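Local coordinates for sulfate transporter sulfate transporter family protein (Wolinella succinogenes, PDB 4DGF) that probably mediates sulfate or related anion transport across the membrane as a SulP-family transporter, of which this chain is the cytoplasmic STAS domain, at residues A[71-76]-A[98-103]; A[42-47]-A[53-58]; A[24-29]-A[120-125]. All coordinates share one frame; numbering follows the deposited sequence.

Interaction 1 of 3, residues A[71-76]-A[98-103]; sequences HALWEF and GALNRF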
loop_
_atom_site.group_PDB
_atom_site.type_symbol
_atom_site.label_atom_id
_atom_site.label_comp_id
_atom_site.label_asym_id
_atom_site.label_seq_id
_atom_site.Cartn_x
_atom_site.Cartn_y
_atom_site.Cartn_z
ATOM N N HIS A 71 -8.179 -4.114 -10.111
ATOM C CA HIS A 71 -8.263 -2.935 -10.966
ATOM C C HIS A 71 -8.081 -1.636 -10.175
ATOM O O HIS A 71 -7.349 -0.741 -10.578
ATOM C CB HIS A 71 -9.603 -2.922 -11.689
ATOM C CG HIS A 71 -9.791 -1.696 -12.536
ATOM N ND1 HIS A 71 -10.579 -0.683 -12.148
ATOM C CD2 HIS A 71 -9.185 -1.322 -13.740
ATOM C CE1 HIS A 71 -10.522 0.324 -13.143
ATOM N NE2 HIS A 71 -9.666 -0.086 -14.081
ATOM N N ALA A 72 -8.666 -1.582 -8.985
ATOM C CA ALA A 72 -8.537 -0.388 -8.159
ATOM C C ALA A 72 -7.057 -0.212 -7.739
ATOM O O ALA A 72 -6.548 0.976 -7.676
ATOM C CB ALA A 72 -9.407 -0.594 -6.927
ATOM N N LEU A 73 -6.363 -1.314 -7.426
ATOM C CA LEU A 73 -4.986 -1.223 -6.965
ATOM C C LEU A 73 -4.075 -0.731 -8.125
ATOM O O LEU A 73 -3.231 0.130 -7.875
ATOM C CB LEU A 73 -4.579 -2.546 -6.354
ATOM C CG LEU A 73 -3.122 -2.670 -5.989
ATOM C CD1 LEU A 73 -2.778 -1.685 -4.851
ATOM C CD2 LEU A 73 -2.865 -4.109 -5.458
ATOM N N TRP A 74 -4.337 -1.138 -9.358
ATOM C CA TRP A 74 -3.567 -0.673 -10.527
ATOM C C TRP A 74 -3.813 0.813 -10.718
ATOM O O TRP A 74 -2.830 1.601 -10.995
ATOM C CB TRP A 74 -4.058 -1.248 -11.879
ATOM C CG TRP A 74 -3.499 -2.593 -12.200
ATOM C CD1 TRP A 74 -4.167 -3.820 -12.271
ATOM C CD2 TRP A 74 -2.137 -2.908 -12.548
ATOM N NE1 TRP A 74 -3.318 -4.810 -12.656
ATOM C CE2 TRP A 74 -2.103 -4.366 -12.799
ATOM C CE3 TRP A 74 -0.957 -2.161 -12.700
ATOM C CZ2 TRP A 74 -0.925 -5.046 -13.187
ATOM C CZ3 TRP A 74 0.202 -2.854 -13.052
ATOM C CH2 TRP A 74 0.216 -4.264 -13.296
ATOM N N GLU A 75 -5.073 1.229 -10.638
ATOM C CA GLU A 75 -5.332 2.642 -10.892
ATOM C C GLU A 75 -4.794 3.484 -9.722
ATOM O O GLU A 75 -4.418 4.622 -9.912
ATOM C CB GLU A 75 -6.811 2.905 -11.174
ATOM C CG GLU A 75 -7.626 3.062 -9.922
ATOM C CD GLU A 75 -9.038 3.610 -10.171
ATOM O OE1 GLU A 75 -9.154 4.671 -10.868
ATOM O OE2 GLU A 75 -10.014 2.984 -9.641
ATOM N N PHE A 76 -4.694 2.915 -8.518
ATOM C CA PHE A 76 -4.139 3.661 -7.454
ATOM C C PHE A 76 -2.629 3.867 -7.661
ATOM O O PHE A 76 -2.090 4.973 -7.379
ATOM C CB PHE A 76 -4.413 2.992 -6.096
ATOM C CG PHE A 76 -3.964 3.836 -4.949
ATOM C CD1 PHE A 76 -4.632 4.978 -4.610
ATOM C CD2 PHE A 76 -2.840 3.483 -4.229
ATOM C CE1 PHE A 76 -4.182 5.789 -3.565
ATOM C CE2 PHE A 76 -2.376 4.291 -3.178
ATOM C CZ PHE A 76 -3.028 5.465 -2.889
ATOM N N GLY A 98 1.344 -14.098 -4.180
ATOM C CA GLY A 98 1.158 -15.013 -5.320
ATOM C C GLY A 98 0.074 -14.450 -6.260
ATOM O O GLY A 98 0.269 -14.497 -7.477
ATOM N N ALA A 99 -1.026 -13.912 -5.693
ATOM C CA ALA A 99 -2.138 -13.340 -6.492
ATOM C C ALA A 99 -1.565 -12.129 -7.259
ATOM O O ALA A 99 -1.758 -11.988 -8.458
ATOM C CB ALA A 99 -3.346 -12.992 -5.615
ATOM N N LEU A 100 -0.914 -11.215 -6.528
ATOM C CA LEU A 100 -0.450 -9.994 -7.128
ATOM C C LEU A 100 0.612 -10.314 -8.174
ATOM O O LEU A 100 0.647 -9.630 -9.176
ATOM C CB LEU A 100 0.249 -9.108 -6.036
ATOM C CG LEU A 100 -0.719 -8.581 -5.005
ATOM C CD1 LEU A 100 0.060 -7.792 -3.935
ATOM C CD2 LEU A 100 -1.775 -7.654 -5.631
ATOM N N ASN A 101 1.435 -11.336 -7.967
ATOM C CA ASN A 101 2.411 -11.721 -8.999
ATOM C C ASN A 101 1.751 -12.286 -10.244
ATOM O O ASN A 101 2.078 -11.813 -11.392
ATOM C CB ASN A 101 3.405 -12.737 -8.439
ATOM C CG ASN A 101 4.736 -12.705 -9.209
ATOM O OD1 ASN A 101 5.222 -11.632 -9.678
ATOM N ND2 ASN A 101 5.320 -13.871 -9.368
ATOM N N ARG A 102 0.726 -13.140 -10.067
ATOM C CA ARG A 102 0.007 -13.679 -11.259
ATOM C C ARG A 102 -0.732 -12.590 -12.030
ATOM O O ARG A 102 -0.772 -12.599 -13.247
ATOM C CB ARG A 102 -0.903 -14.745 -10.782
ATOM C CG ARG A 102 -1.566 -15.653 -11.868
ATOM C CD ARG A 102 -0.537 -16.528 -12.658
ATOM N NE ARG A 102 0.196 -17.416 -11.764
ATOM C CZ ARG A 102 1.337 -18.078 -12.089
ATOM N NH1 ARG A 102 1.826 -18.032 -13.337
ATOM N NH2 ARG A 102 1.944 -18.818 -11.185
ATOM N N PHE A 103 -1.234 -11.573 -11.322
ATOM C CA PHE A 103 -1.828 -10.453 -11.999
ATOM C C PHE A 103 -0.795 -9.531 -12.695
ATOM O O PHE A 103 -1.170 -8.690 -13.468
ATOM C CB PHE A 103 -2.647 -9.555 -11.017
ATOM C CG PHE A 103 -4.039 -10.113 -10.639
ATOM C CD1 PHE A 103 -5.002 -10.329 -11.605
ATOM C CD2 PHE A 103 -4.375 -10.319 -9.293
ATOM C CE1 PHE A 103 -6.302 -10.743 -11.245
ATOM C CE2 PHE A 103 -5.671 -10.699 -8.939
ATOM C CZ PHE A 103 -6.632 -10.960 -9.943
HETATM O O HOH W 1 -3.857 -7.541 -13.756
#

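Interaction 2 of 3, residues A[42-47]-A[53-58]; sequences KGVLDV and KVFILR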
loop_
_atom_site.group_PDB
_atom_site.type_symbol
_atom_site.label_atom_id
_atom_site.label_comp_id
_atom_site.label_asym_id
_atom_site.label_seq_id
_atom_site.Cartn_x
_atom_site.Cartn_y
_atom_site.Cartn_z
ATOM N N LYS A 42 -10.491 4.303 -4.199
ATOM C CA LYS A 42 -10.554 5.111 -5.445
ATOM C C LYS A 42 -10.433 6.559 -5.153
ATOM O O LYS A 42 -11.262 7.169 -4.469
ATOM C CB LYS A 42 -11.854 4.904 -6.245
ATOM C CG LYS A 42 -11.660 5.410 -7.696
ATOM C CD LYS A 42 -12.843 5.063 -8.564
ATOM C CE LYS A 42 -12.364 5.155 -10.001
ATOM N NZ LYS A 42 -13.430 5.682 -10.897
ATOM N N GLY A 43 -9.456 7.185 -5.811
ATOM C CA GLY A 43 -9.362 8.627 -5.769
ATOM C C GLY A 43 -8.792 9.183 -4.480
ATOM O O GLY A 43 -8.752 10.428 -4.303
ATOM N N VAL A 44 -8.284 8.319 -3.588
ATOM C CA VAL A 44 -7.741 8.814 -2.348
ATOM C C VAL A 44 -6.616 9.831 -2.552
ATOM O O VAL A 44 -6.565 10.811 -1.827
ATOM C CB VAL A 44 -7.231 7.653 -1.478
ATOM C CG1 VAL A 44 -6.235 8.149 -0.436
ATOM C CG2 VAL A 44 -8.444 6.980 -0.721
ATOM N N LEU A 45 -5.731 9.661 -3.542
ATOM C CA LEU A 45 -4.699 10.677 -3.683
ATOM C C LEU A 45 -5.270 12.004 -4.242
ATOM O O LEU A 45 -4.673 13.025 -4.061
ATOM C CB LEU A 45 -3.559 10.171 -4.555
ATOM C CG LEU A 45 -2.374 9.431 -3.955
ATOM C CD1 LEU A 45 -1.357 9.370 -5.087
ATOM C CD2 LEU A 45 -1.705 10.062 -2.732
ATOM N N ASP A 46 -6.403 12.022 -4.940
ATOM C CA ASP A 46 -6.955 13.330 -5.380
ATOM C C ASP A 46 -7.626 14.105 -4.220
ATOM O O ASP A 46 -8.005 15.266 -4.434
ATOM C CB ASP A 46 -8.051 13.162 -6.431
ATOM C CG ASP A 46 -7.566 12.427 -7.712
ATOM O OD1 ASP A 46 -6.422 12.722 -8.199
ATOM O OD2 ASP A 46 -8.346 11.555 -8.220
ATOM N N VAL A 47 -7.803 13.497 -3.035
ATOM C CA VAL A 47 -8.366 14.267 -1.897
ATOM C C VAL A 47 -7.403 14.484 -0.722
ATOM O O VAL A 47 -7.815 14.944 0.329
ATOM C CB VAL A 47 -9.705 13.662 -1.398
ATOM C CG1 VAL A 47 -10.643 13.467 -2.588
ATOM C CG2 VAL A 47 -9.449 12.313 -0.728
ATOM N N LYS A 53 5.019 11.952 0.187
ATOM C CA LYS A 53 6.173 11.502 -0.562
ATOM C C LYS A 53 6.076 9.980 -0.733
ATOM O O LYS A 53 6.593 9.407 -1.741
ATOM C CB LYS A 53 7.440 11.817 0.236
ATOM C CG LYS A 53 7.618 13.302 0.593
ATOM C CD LYS A 53 8.913 13.465 1.373
ATOM C CE LYS A 53 9.005 14.807 2.099
ATOM N NZ LYS A 53 9.002 15.905 1.096
ATOM N N VAL A 54 5.514 9.344 0.319
ATOM C CA VAL A 54 5.453 7.824 0.375
ATOM C C VAL A 54 4.055 7.480 0.874
ATOM O O VAL A 54 3.572 8.136 1.803
ATOM C CB VAL A 54 6.465 7.224 1.337
ATOM C CG1 VAL A 54 6.446 5.697 1.349
ATOM C CG2 VAL A 54 7.926 7.689 1.033
ATOM N N PHE A 55 3.433 6.448 0.261
ATOM C CA PHE A 55 2.142 6.010 0.654
ATOM C C PHE A 55 2.289 4.533 0.943
ATOM O O PHE A 55 2.705 3.776 0.021
ATOM C CB PHE A 55 1.095 6.275 -0.499
ATOM C CG PHE A 55 -0.303 6.107 -0.129
ATOM C CD1 PHE A 55 -1.114 7.232 0.063
ATOM C CD2 PHE A 55 -0.799 4.814 0.099
ATOM C CE1 PHE A 55 -2.452 7.067 0.564
ATOM C CE2 PHE A 55 -2.170 4.646 0.457
ATOM C CZ PHE A 55 -2.971 5.804 0.678
ATOM N N ILE A 56 1.874 4.125 2.154
ATOM C CA ILE A 56 1.966 2.719 2.526
ATOM C C ILE A 56 0.559 2.179 2.543
ATOM O O ILE A 56 -0.308 2.639 3.292
ATOM C CB ILE A 56 2.652 2.528 3.901
ATOM C CG1 ILE A 56 4.012 3.219 3.895
ATOM C CG2 ILE A 56 2.732 0.991 4.240
ATOM C CD1 ILE A 56 4.829 3.067 5.143
ATOM N N LEU A 57 0.341 1.126 1.755
ATOM C CA LEU A 57 -0.935 0.460 1.830
ATOM C C LEU A 57 -0.730 -0.793 2.685
ATOM O O LEU A 57 0.122 -1.697 2.290
ATOM C CB LEU A 57 -1.277 0.069 0.385
ATOM C CG LEU A 57 -2.682 -0.267 0.180
ATOM C CD1 LEU A 57 -3.650 0.907 0.371
ATOM C CD2 LEU A 57 -2.823 -0.695 -1.300
ATOM N N ARG A 58 -1.346 -0.794 3.868
ATOM C CA ARG A 58 -1.235 -1.877 4.772
ATOM C C ARG A 58 -2.170 -3.004 4.419
ATOM O O ARG A 58 -3.438 -2.822 4.510
ATOM C CB ARG A 58 -1.505 -1.470 6.287
ATOM C CG ARG A 58 -0.408 -0.493 6.730
ATOM C CD ARG A 58 -0.382 -0.324 8.236
ATOM N NE ARG A 58 0.010 -1.594 8.897
ATOM C CZ ARG A 58 0.113 -1.793 10.204
ATOM N NH1 ARG A 58 -0.085 -0.788 11.096
ATOM N NH2 ARG A 58 0.535 -2.978 10.612
#

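Interaction 3 of 3, residues A[24-29]-A[120-125]; sequences VEIYEI and KALAYA. With FMT (formic acid), chain D.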
loop_
_atom_site.group_PDB
_atom_site.type_symbol
_atom_site.label_atom_id
_atom_site.label_comp_id
_atom_site.label_asym_id
_atom_site.label_seq_id
_atom_site.Cartn_x
_atom_site.Cartn_y
_atom_site.Cartn_z
ATOM N N VAL A 24 4.888 10.621 5.064
ATOM C CA VAL A 24 4.478 9.224 4.738
ATOM C C VAL A 24 2.970 9.166 5.124
ATOM O O VAL A 24 2.571 9.425 6.294
ATOM C CB VAL A 24 5.273 8.236 5.597
ATOM C CG1 VAL A 24 4.828 6.772 5.269
ATOM C CG2 VAL A 24 6.770 8.363 5.274
ATOM N N GLU A 25 2.118 8.798 4.187
ATOM C CA GLU A 25 0.743 8.496 4.541
ATOM C C GLU A 25 0.567 6.968 4.580
ATOM O O GLU A 25 1.253 6.228 3.854
ATOM C CB GLU A 25 -0.161 9.044 3.463
ATOM C CG GLU A 25 -1.676 8.971 3.821
ATOM C CD GLU A 25 -1.998 9.497 5.253
ATOM O OE1 GLU A 25 -2.152 10.729 5.289
ATOM O OE2 GLU A 25 -2.092 8.718 6.255
ATOM N N ILE A 26 -0.379 6.512 5.400
ATOM C CA ILE A 26 -0.625 5.063 5.594
ATOM C C ILE A 26 -2.129 4.802 5.475
ATOM O O ILE A 26 -2.961 5.567 6.005
ATOM C CB ILE A 26 -0.064 4.599 6.941
ATOM C CG1 ILE A 26 1.510 4.794 6.967
ATOM C CG2 ILE A 26 -0.395 3.125 7.176
ATOM C CD1 ILE A 26 2.090 4.822 8.322
ATOM N N TYR A 27 -2.478 3.778 4.735
ATOM C CA TYR A 27 -3.940 3.429 4.559
ATOM C C TYR A 27 -4.060 1.951 4.806
ATOM O O TYR A 27 -3.296 1.173 4.206
ATOM C CB TYR A 27 -4.314 3.708 3.111
ATOM C CG TYR A 27 -5.770 3.527 2.757
ATOM C CD1 TYR A 27 -6.603 4.626 2.558
ATOM C CD2 TYR A 27 -6.335 2.237 2.629
ATOM C CE1 TYR A 27 -7.953 4.460 2.290
ATOM C CE2 TYR A 27 -7.719 2.053 2.347
ATOM C CZ TYR A 27 -8.524 3.190 2.140
ATOM O OH TYR A 27 -9.887 2.993 1.851
ATOM N N GLU A 28 -4.903 1.563 5.757
ATOM C CA GLU A 28 -5.043 0.169 6.115
ATOM C C GLU A 28 -6.360 -0.381 5.526
ATOM O O GLU A 28 -7.442 0.190 5.694
ATOM C CB GLU A 28 -5.018 -0.008 7.624
ATOM C CG GLU A 28 -5.196 -1.469 8.046
ATOM C CD GLU A 28 -5.370 -1.674 9.545
ATOM O OE1 GLU A 28 -6.012 -0.840 10.186
ATOM O OE2 GLU A 28 -4.876 -2.683 10.119
ATOM N N ILE A 29 -6.259 -1.535 4.846
ATOM C CA ILE A 29 -7.443 -2.178 4.298
ATOM C C ILE A 29 -8.065 -3.061 5.305
ATOM O O ILE A 29 -7.392 -3.845 6.000
ATOM C CB ILE A 29 -7.048 -2.930 3.028
ATOM C CG1 ILE A 29 -6.586 -1.943 1.947
ATOM C CG2 ILE A 29 -8.243 -3.705 2.504
ATOM C CD1 ILE A 29 -5.734 -2.687 0.955
ATOM N N LYS A 120 9.290 -3.077 8.263
ATOM C CA LYS A 120 10.203 -3.003 7.132
ATOM C C LYS A 120 9.746 -1.919 6.189
ATOM O O LYS A 120 10.603 -1.264 5.612
ATOM C CB LYS A 120 10.191 -4.342 6.350
ATOM C CG LYS A 120 10.517 -5.519 7.236
ATOM C CD LYS A 120 10.498 -6.851 6.472
ATOM C CE LYS A 120 11.032 -7.896 7.471
ATOM N NZ LYS A 120 10.438 -9.213 7.180
ATOM N N ALA A 121 8.403 -1.828 5.918
ATOM C CA ALA A 121 8.015 -0.796 4.978
ATOM C C ALA A 121 8.387 0.609 5.531
ATOM O O ALA A 121 8.704 1.565 4.791
ATOM C CB ALA A 121 6.513 -0.903 4.634
ATOM N N LEU A 122 8.165 0.772 6.822
ATOM C CA LEU A 122 8.463 2.055 7.454
ATOM C C LEU A 122 9.955 2.409 7.422
ATOM O O LEU A 122 10.336 3.616 7.201
ATOM C CB LEU A 122 8.031 2.099 8.918
ATOM C CG LEU A 122 6.544 2.449 9.051
ATOM C CD1 LEU A 122 6.067 2.266 10.518
ATOM C CD2 LEU A 122 6.075 3.824 8.533
ATOM N N ALA A 123 10.739 1.406 7.698
ATOM C CA ALA A 123 12.228 1.597 7.588
ATOM C C ALA A 123 12.584 2.120 6.191
ATOM O O ALA A 123 13.366 3.036 6.053
ATOM C CB ALA A 123 12.937 0.306 7.854
ATOM N N TYR A 124 12.056 1.466 5.123
ATOM C CA TYR A 124 12.248 1.974 3.802
ATOM C C TYR A 124 11.662 3.353 3.463
ATOM O O TYR A 124 12.257 4.150 2.737
ATOM C CB TYR A 124 11.759 0.891 2.829
ATOM C CG TYR A 124 12.216 1.032 1.439
ATOM C CD1 TYR A 124 13.606 1.002 1.147
ATOM C CD2 TYR A 124 11.328 1.157 0.378
ATOM C CE1 TYR A 124 14.053 1.094 -0.166
ATOM C CE2 TYR A 124 11.768 1.190 -0.981
ATOM C CZ TYR A 124 13.137 1.170 -1.216
ATOM O OH TYR A 124 13.638 1.253 -2.502
ATOM N N ALA A 125 10.426 3.605 3.859
ATOM C CA ALA A 125 9.835 4.885 3.765
ATOM C C ALA A 125 10.703 5.995 4.430
ATOM O O ALA A 125 10.878 7.037 3.870
ATOM C CB ALA A 125 8.446 4.860 4.468
HETATM C C FMT D . -10.372 0.107 3.769
HETATM O O1 FMT D . -10.943 0.726 2.857
HETATM O O2 FMT D . -10.927 -1.026 4.056
#

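Interaction 1 of 3, residues A[71-76]-A[98-103]
Trp74 and Phe103 meet where the indole rim of one helix comes up against a main-chain oxygen of the other helix. The carbonyl oxygen of Phe103 lies 3.7 Å from Trp74 CZ2, in the plane of the indole and at its edge, so the benzo side of the ring offers a C-H rather than its pi face. No direct hydrogen bond joins the two segments. One water does that work instead: it accepts from Trp74 NE1 at 3.0 Å and donates to Phe103 O at 2.9 Å, and in this way satisfies the indole N-H while giving the Phe103 carbonyl a partner. Trp74 does not start out toward helix 94-103; with CG anti to the carbonyl carbon (chi1 -84°), the long indole swings across and brings its far edge to the neighbour. The phenyl ring of Phe103 behaves in the reverse sense, since its CB starts toward segment 71-76 but the ring leads off, and the backbone oxygen is left to make the contact.

Deeper than this watered edge lies a small apolar contact. Leu73 CD2 touches Leu100 CD2 at 3.7 Å, methyl against methyl, with the two side chains crossing at about a right angle. The principle illustrated is that two helical segments can meet through little more than one buried methyl pair, an indole edge and a bridging water. Leu73 CA is still 9.9 Å from Leu100 CA.

Helix 105-109 packs against both partners: Phe105 meets Trp74 edge-to-face and also touches Leu73, while Ile106 lies on Leu100. Leu100 further rests on Leu89, so helices 67-83 and 94-103 meet beside helix 105-109 and near the outer strand 86-90 of the parallel sheet.

Interaction 2 of 3, residues A[42-47]-A[53-58]
Two aliphatic side chains, Val44 and Leu45, converge on the ring of Phe55, and the whole contact is carried by these three residues. Val44 CG1 stands 4.1 Å from Phe55 CE1 and almost as near to CZ, whereas Leu45 CD2 approaches Phe55 CD1 at 4.0 Å, so the two branches share the CD1-CE1-CZ side of the ring. Both come in obliquely. Val44 crosses the phenyl side chain at about a right angle; Leu45 runs alongside it in the opposite sense. Phe55 has its CG anti to the backbone N (chi1 -169°), which carries the ring out from the strand and into the pair of methyls.

In this STAS domain helices cover a sheet whose three strands run parallel, and here a short segment with helical backbone angles, following helix 35-41, covers part of the central strand 54-58 on its way into that strand. After Lys42 leaves helical angles, Gly43 with its positive phi turns the chain toward Val44. Buried depth comes from further neighbours: Phe76 meets the Phe55 ring edge-to-face, Leu45 also rests on Ser79 and Cys80 of helix 67-83, and Tyr27 and Leu87 flank Phe55 from the two adjoining strands.

The solvent side is looser: Asp46 and Val47 are exposed, and the turn holding them is fastened by the bond from Val47 N to Val44 O at 3.2 Å, beside a weak one from Asp46 N to Gly43 O. Here the Asp46 carboxylate reaches helix 67-83 through a salt bridge from OD1 to Arg83 NH2.

Interaction 3 of 3, residues A[24-29]-A[120-125]
Val24 sets both of its methyls against the single CB of Ala125, CG2 at 4.0 Å and CG1 at 4.2 Å, so that the valine fork straddles the small alanine CB. The CA atoms of Val24 and Ala125 are 7.0 Å apart, an approach consistent with the shortness of the alanine side chain. Two residues further along the strand, Ile26 reaches with CD1 to Leu122 CD2 at 4.1 Å, and the two side chains cross at about a right angle. Leu122 sets off alongside the strand, and a chi1 of -83°, which puts CG beside the backbone N, lets CD2 reach over.

This is helix-on-sheet packing in the alpha/beta STAS fold: the C-terminal helix 118-130 lies over one face of the parallel sheet, and Val24 and Ile26, two apart on an outer strand, point to it. The same helix continues onto the other strands, with Leu122 also on Ile56 and Ala125 also on Leu88.

Glu25 and Tyr27 point from the other face of the strand. Glu25 curls round so that OE2 accepts the N-H of the next residue, Ile26, at 2.9 Å from its N, on the anti side of the carboxylate and 26° out of its plane. Tyr27 donates its hydroxyl to O1 of a formic acid molecule, OH to O1 2.7 Å, with that oxygen lying near the ring plane at the edge. The formic acid, probably from the crystallisation liquor, is also hydrogen-bonded to Arg40 NE and Asn30 N.

In the fold
Following the chain from the N terminus, strand 24-28 opens the loop that only helix 118-130 closes, so interaction 3 spans nearly the whole domain and encloses the other two. Inside it, interaction 2 closes a short loop between the segment after helix 35-41 and strand 54-58; interaction 1 then opens on helix 67-83 and closes on helix 94-103. Those two stand in series and do not cross. Interactions 2 and 3 share the sheet, where strands 24-28 and 54-58 are neighbours, while Leu57 with Leu73 joins interactions 2 and 1. Interactions 1 and 3 lie on opposite sides of the chain's centre, without touching.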